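Local coordinates for protein UDP-N-Acetylglucosamine 2-Epimerase (Thermus thermophilus, PDB 1V4V) that probably interconverts UDP-N-acetylglucosamine and its 2-epimer, UDP-N-acetylmannosamine, as a homodimeric epimerase of the GT-B superfamily, at residues E193-G198 and T232-V237; L213-A218 and F248-G253. All blocks are in the same frame, centred on the assembly; numbering follows the deposited sequence.

Interaction 1 of 2, residues E193-G198 and T232-V237; sequences EGLPEG and TFVYPV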
loop_
_atom_site.group_PDB
_atom_site.type_symbol
_atom_site.label_atom_id
_atom_site.label_comp_id
_atom_site.label_asym_id
_atom_site.label_seq_id
_atom_site.Cartn_x
_atom_site.Cartn_y
_atom_site.Cartn_z
ATOM N N GLU A 193 19.653 21.761 -36.536
ATOM C CA GLU A 193 20.497 21.875 -37.720
ATOM C C GLU A 193 20.663 23.302 -38.222
ATOM O O GLU A 193 19.783 24.139 -38.042
ATOM C CB GLU A 193 19.916 21.031 -38.861
ATOM C CG GLU A 193 19.975 19.528 -38.660
ATOM C CD GLU A 193 21.375 18.971 -38.815
ATOM O OE1 GLU A 193 21.509 17.736 -38.967
ATOM O OE2 GLU A 193 22.341 19.763 -38.782
ATOM N N GLY A 194 21.804 23.560 -38.854
ATOM C CA GLY A 194 22.080 24.864 -39.436
ATOM C C GLY A 194 22.241 26.080 -38.548
ATOM O O GLY A 194 22.110 27.207 -39.027
ATOM N N LEU A 195 22.521 25.878 -37.266
ATOM C CA LEU A 195 22.698 27.016 -36.372
ATOM C C LEU A 195 23.996 27.742 -36.686
ATOM O O LEU A 195 24.951 27.141 -37.181
ATOM C CB LEU A 195 22.741 26.557 -34.911
ATOM C CG LEU A 195 21.456 26.038 -34.268
ATOM C CD1 LEU A 195 21.751 25.621 -32.834
ATOM C CD2 LEU A 195 20.385 27.126 -34.309
ATOM N N PRO A 196 24.041 29.053 -36.423
ATOM C CA PRO A 196 25.266 29.812 -36.687
ATOM C C PRO A 196 26.279 29.374 -35.634
ATOM O O PRO A 196 25.920 28.683 -34.682
ATOM C CB PRO A 196 24.832 31.260 -36.469
ATOM C CG PRO A 196 23.358 31.236 -36.758
ATOM C CD PRO A 196 22.922 29.955 -36.102
ATOM N N GLU A 197 27.534 29.766 -35.802
ATOM C CA GLU A 197 28.566 29.431 -34.831
ATOM C C GLU A 197 28.193 30.087 -33.496
ATOM O O GLU A 197 27.674 31.199 -33.480
ATOM C CB GLU A 197 29.922 29.957 -35.319
ATOM C CG GLU A 197 31.002 30.028 -34.259
ATOM C CD GLU A 197 32.325 30.535 -34.815
ATOM O OE1 GLU A 197 33.142 29.705 -35.259
ATOM O OE2 GLU A 197 32.542 31.765 -34.817
ATOM N N GLY A 198 28.449 29.395 -32.389
ATOM C CA GLY A 198 28.133 29.937 -31.074
ATOM C C GLY A 198 29.032 31.093 -30.670
ATOM O O GLY A 198 29.767 31.617 -31.510
ATOM N N THR A 232 24.449 34.218 -30.209
ATOM C CA THR A 232 23.279 33.841 -30.985
ATOM C C THR A 232 22.208 33.369 -30.017
ATOM O O THR A 232 22.437 32.457 -29.230
ATOM C CB THR A 232 23.591 32.725 -31.972
ATOM O OG1 THR A 232 24.546 33.204 -32.928
ATOM C CG2 THR A 232 22.314 32.286 -32.694
ATOM N N PHE A 233 21.046 34.010 -30.075
ATOM C CA PHE A 233 19.926 33.676 -29.199
ATOM C C PHE A 233 18.995 32.709 -29.912
ATOM O O PHE A 233 18.384 33.055 -30.922
ATOM C CB PHE A 233 19.192 34.961 -28.792
ATOM C CG PHE A 233 20.052 35.916 -27.999
ATOM C CD1 PHE A 233 21.045 36.666 -28.626
ATOM C CD2 PHE A 233 19.920 36.004 -26.613
ATOM C CE1 PHE A 233 21.901 37.487 -27.893
ATOM C CE2 PHE A 233 20.766 36.819 -25.861
ATOM C CZ PHE A 233 21.766 37.567 -26.502
ATOM N N VAL A 234 18.903 31.493 -29.380
ATOM C CA VAL A 234 18.074 30.448 -29.973
ATOM C C VAL A 234 16.794 30.276 -29.177
ATOM O O VAL A 234 16.818 29.935 -27.992
ATOM C CB VAL A 234 18.844 29.124 -30.040
ATOM C CG1 VAL A 234 18.022 28.081 -30.789
ATOM C CG2 VAL A 234 20.182 29.353 -30.739
ATOM N N TYR A 235 15.674 30.492 -29.862
ATOM C CA TYR A 235 14.359 30.456 -29.252
ATOM C C TYR A 235 13.349 29.515 -29.921
ATOM O O TYR A 235 12.780 29.848 -30.959
ATOM C CB TYR A 235 13.829 31.898 -29.255
ATOM C CG TYR A 235 12.467 32.166 -28.645
ATOM C CD1 TYR A 235 11.771 31.190 -27.937
ATOM C CD2 TYR A 235 11.892 33.436 -28.753
ATOM C CE1 TYR A 235 10.532 31.472 -27.347
ATOM C CE2 TYR A 235 10.661 33.727 -28.172
ATOM C CZ TYR A 235 9.988 32.747 -27.471
ATOM O OH TYR A 235 8.787 33.051 -26.881
ATOM N N PRO A 236 13.133 28.321 -29.343
ATOM C CA PRO A 236 12.163 27.378 -29.916
ATOM C C PRO A 236 10.807 27.914 -29.454
ATOM O O PRO A 236 10.442 27.761 -28.290
ATOM C CB PRO A 236 12.514 26.053 -29.236
ATOM C CG PRO A 236 13.963 26.231 -28.831
ATOM C CD PRO A 236 13.972 27.653 -28.336
ATOM N N VAL A 237 10.076 28.561 -30.354
ATOM C CA VAL A 237 8.788 29.153 -30.004
ATOM C C VAL A 237 7.615 28.179 -30.019
ATOM O O VAL A 237 7.429 27.438 -30.984
ATOM C CB VAL A 237 8.456 30.324 -30.953
ATOM C CG1 VAL A 237 7.249 31.098 -30.436
ATOM C CG2 VAL A 237 9.659 31.230 -31.095
HETATM O O HOH W 1 27.043 33.260 -31.888
#
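The P196 ring, a puckered five-membered group, presents CB and CD to T232: its CB lies 4.0 Å from OG1 of T232, and its CD lies 4.2 Å from CG2 of T232. The two side chains cross at about a right angle. The aromatic Y235 ring sits farther along the strand and packs between the neighbouring strands and helix 241-251, with V237 CG2 over the centre of one face, 3.6 Å above the plane of the Y235 ring; at its rim, the Y235 hydroxyl has a weak hydrogen bond to M205 O. With OG1 beside the backbone N (chi1 -64°) and CG2 anti to it, the T232 hydroxyl reaches the water near E197 and the methyl faces P196 CD. The hydroxyl is tied to the loop through water 1, which lies 2.7 Å from T232 OG1 and donates to E197 O, also at 2.7 Å.

In the six-stranded parallel sheet of this Rossmann-like GT-B domain, strand 232-236 lies next to 200-203, and residues 193-198 form the loop that leads into the latter. T232 and V234 turn their CB atoms toward this loop, and F233 and Y235 do not. Two residues on from T232, a second apolar contact continues the seam: L195 CD2 approaches V234 CG2 at 4.2 Å. Y200 touches both L195 and T232, and its hydroxyl is hydrogen-bonded to P196 O.

Interaction 2 of 2, residues L213-A218 and F248-G253; sequences LLSDLA and FPVLKG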
loop_
_atom_site.group_PDB
_atom_site.type_symbol
_atom_site.label_atom_id
_atom_site.label_comp_id
_atom_site.label_asym_id
_atom_site.label_seq_id
_atom_site.Cartn_x
_atom_site.Cartn_y
_atom_site.Cartn_z
ATOM N N LEU A 213 2.294 39.688 -21.985
ATOM C CA LEU A 213 3.524 40.444 -21.768
ATOM C C LEU A 213 4.579 40.034 -22.790
ATOM O O LEU A 213 5.647 40.641 -22.867
ATOM C CB LEU A 213 4.087 40.165 -20.371
ATOM C CG LEU A 213 3.173 40.299 -19.155
ATOM C CD1 LEU A 213 4.004 40.023 -17.897
ATOM C CD2 LEU A 213 2.559 41.689 -19.105
ATOM N N LEU A 214 4.277 39.004 -23.573
ATOM C CA LEU A 214 5.231 38.491 -24.553
ATOM C C LEU A 214 5.801 39.513 -25.518
ATOM O O LEU A 214 6.992 39.486 -25.801
ATOM C CB LEU A 214 4.615 37.326 -25.335
ATOM C CG LEU A 214 4.504 36.007 -24.566
ATOM C CD1 LEU A 214 3.924 34.939 -25.484
ATOM C CD2 LEU A 214 5.875 35.580 -24.054
ATOM N N SER A 215 4.963 40.407 -26.033
ATOM C CA SER A 215 5.456 41.417 -26.956
ATOM C C SER A 215 6.451 42.343 -26.253
ATOM O O SER A 215 7.517 42.637 -26.791
ATOM C CB SER A 215 4.296 42.226 -27.535
ATOM O OG SER A 215 4.769 43.147 -28.498
ATOM N N ASP A 216 6.101 42.803 -25.051
ATOM C CA ASP A 216 6.985 43.681 -24.280
ATOM C C ASP A 216 8.282 42.948 -23.916
ATOM O O ASP A 216 9.371 43.517 -24.006
ATOM C CB ASP A 216 6.297 44.163 -22.985
ATOM C CG ASP A 216 5.234 45.223 -23.230
ATOM O OD1 ASP A 216 5.112 45.715 -24.371
ATOM O OD2 ASP A 216 4.518 45.576 -22.268
ATOM N N LEU A 217 8.168 41.690 -23.499
ATOM C CA LEU A 217 9.352 40.915 -23.128
ATOM C C LEU A 217 10.212 40.612 -24.356
ATOM O O LEU A 217 11.438 40.607 -24.277
ATOM C CB LEU A 217 8.944 39.615 -22.428
ATOM C CG LEU A 217 8.300 39.804 -21.050
ATOM C CD1 LEU A 217 7.774 38.482 -20.527
ATOM C CD2 LEU A 217 9.329 40.396 -20.087
ATOM N N ALA A 218 9.569 40.365 -25.494
ATOM C CA ALA A 218 10.319 40.095 -26.716
ATOM C C ALA A 218 11.147 41.318 -27.089
ATOM O O ALA A 218 12.296 41.191 -27.512
ATOM C CB ALA A 218 9.365 39.732 -27.858
ATOM N N PHE A 248 6.810 36.818 -33.019
ATOM C CA PHE A 248 7.298 36.882 -34.397
ATOM C C PHE A 248 7.529 38.293 -34.940
ATOM O O PHE A 248 8.599 38.589 -35.470
ATOM C CB PHE A 248 6.346 36.108 -35.320
ATOM C CG PHE A 248 6.690 34.654 -35.465
ATOM C CD1 PHE A 248 7.158 33.920 -34.382
ATOM C CD2 PHE A 248 6.536 34.011 -36.688
ATOM C CE1 PHE A 248 7.471 32.568 -34.513
ATOM C CE2 PHE A 248 6.847 32.659 -36.831
ATOM C CZ PHE A 248 7.314 31.937 -35.743
ATOM N N PRO A 249 6.536 39.190 -34.819
ATOM C CA PRO A 249 6.740 40.547 -35.337
ATOM C C PRO A 249 7.919 41.302 -34.717
ATOM O O PRO A 249 8.489 42.207 -35.334
ATOM C CB PRO A 249 5.394 41.225 -35.067
ATOM C CG PRO A 249 4.872 40.487 -33.878
ATOM C CD PRO A 249 5.200 39.056 -34.218
ATOM N N VAL A 250 8.291 40.920 -33.500
ATOM C CA VAL A 250 9.394 41.576 -32.815
ATOM C C VAL A 250 10.751 40.934 -33.093
ATOM O O VAL A 250 11.726 41.632 -33.370
ATOM C CB VAL A 250 9.182 41.571 -31.280
ATOM C CG1 VAL A 250 10.394 42.176 -30.589
ATOM C CG2 VAL A 250 7.912 42.340 -30.918
ATOM N N LEU A 251 10.807 39.608 -33.032
ATOM C CA LEU A 251 12.071 38.905 -33.206
ATOM C C LEU A 251 12.433 38.411 -34.601
ATOM O O LEU A 251 13.584 38.063 -34.840
ATOM C CB LEU A 251 12.152 37.749 -32.202
ATOM C CG LEU A 251 12.098 38.203 -30.733
ATOM C CD1 LEU A 251 12.117 36.981 -29.812
ATOM C CD2 LEU A 251 13.271 39.122 -30.426
ATOM N N LYS A 252 11.465 38.358 -35.515
ATOM C CA LYS A 252 11.771 37.943 -36.884
ATOM C C LYS A 252 12.572 39.080 -37.493
ATOM O O LYS A 252 12.201 40.245 -37.362
ATOM C CB LYS A 252 10.496 37.748 -37.712
ATOM C CG LYS A 252 9.799 36.425 -37.497
ATOM C CD LYS A 252 10.602 35.267 -38.049
ATOM C CE LYS A 252 9.861 33.955 -37.832
ATOM N NZ LYS A 252 10.601 32.776 -38.354
ATOM N N GLY A 253 13.669 38.754 -38.157
ATOM C CA GLY A 253 14.466 39.797 -38.760
ATOM C C GLY A 253 15.580 40.288 -37.857
ATOM O O GLY A 253 16.389 41.116 -38.275
#
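V250 turns its CB toward helix 214-227, where it meets A218, and its two methyls part to meet different turns of the facing helix. The setting is a Rossmann-like sheet domain: helix 214-227 connects strands 200-203 and 232-236, helix 241-251 connects 232-236 and 257-260, and the two consecutive crossovers bring the helices together, with the CA atoms of A218 and V250 6.3 Å apart. With CG1 anti to the backbone N (chi1 176°), that methyl lies against the A218 backbone, 3.7 Å from A218 C, while A218 CB is 3.8 Å from V250 CG1. The other branch, V250 CG2, reaches back to S215, one turn earlier, where it stands 4.0 Å from S215 OG in an apolar-to-hydroxyl contact. V250 thus fits between residues three apart on one helix.

L251 approaches differently. Its CB is not aimed at the partner helix, yet the end of the chain swings closer, placing L251 CD2 3.7 Å from A218 O and L251 CG 4.3 Å from A218 CB. The small A218 methyl therefore meets V250 and L251 together. An alanine in place of V250 removes both branches, which would probably leave S215 OG without its methyl neighbour and open a gap beside the A218 backbone.

P249 N has no hydrogen to give and V250 N makes no bond to the turn before, and helix 241-251 is kinked there. The last turn closes with K252 N donating to F248 O at 2.9 Å, just where the chain leaves the helix, and K252 CE rests 3.4 Å above the plane of the F248 ring, offset toward its rim.

The two contacts belong to the same Rossmann-like domain, their centres about 16 Å apart, and strand 232-236 ties them together: helix 214-227 precedes it in the chain and helix 241-251 follows it. Interaction 1 joins a loop to that strand and is partly buried, two of its five touching residues being exposed; consistent with this, it mixes apolar packing with a water bridge. Interaction 2 joins two helices, has three of its four touching residues buried, and relies on methyl packing, with the S215 hydroxyl and A218 O as polar atoms at its margin. They also meet directly: Y235 CD2 packs 3.7 Å from L251 CD1, and V237 CG2 lies 4.3 Å from F248 CE1, linking the strand, and the loop just after it, to helix 241-251.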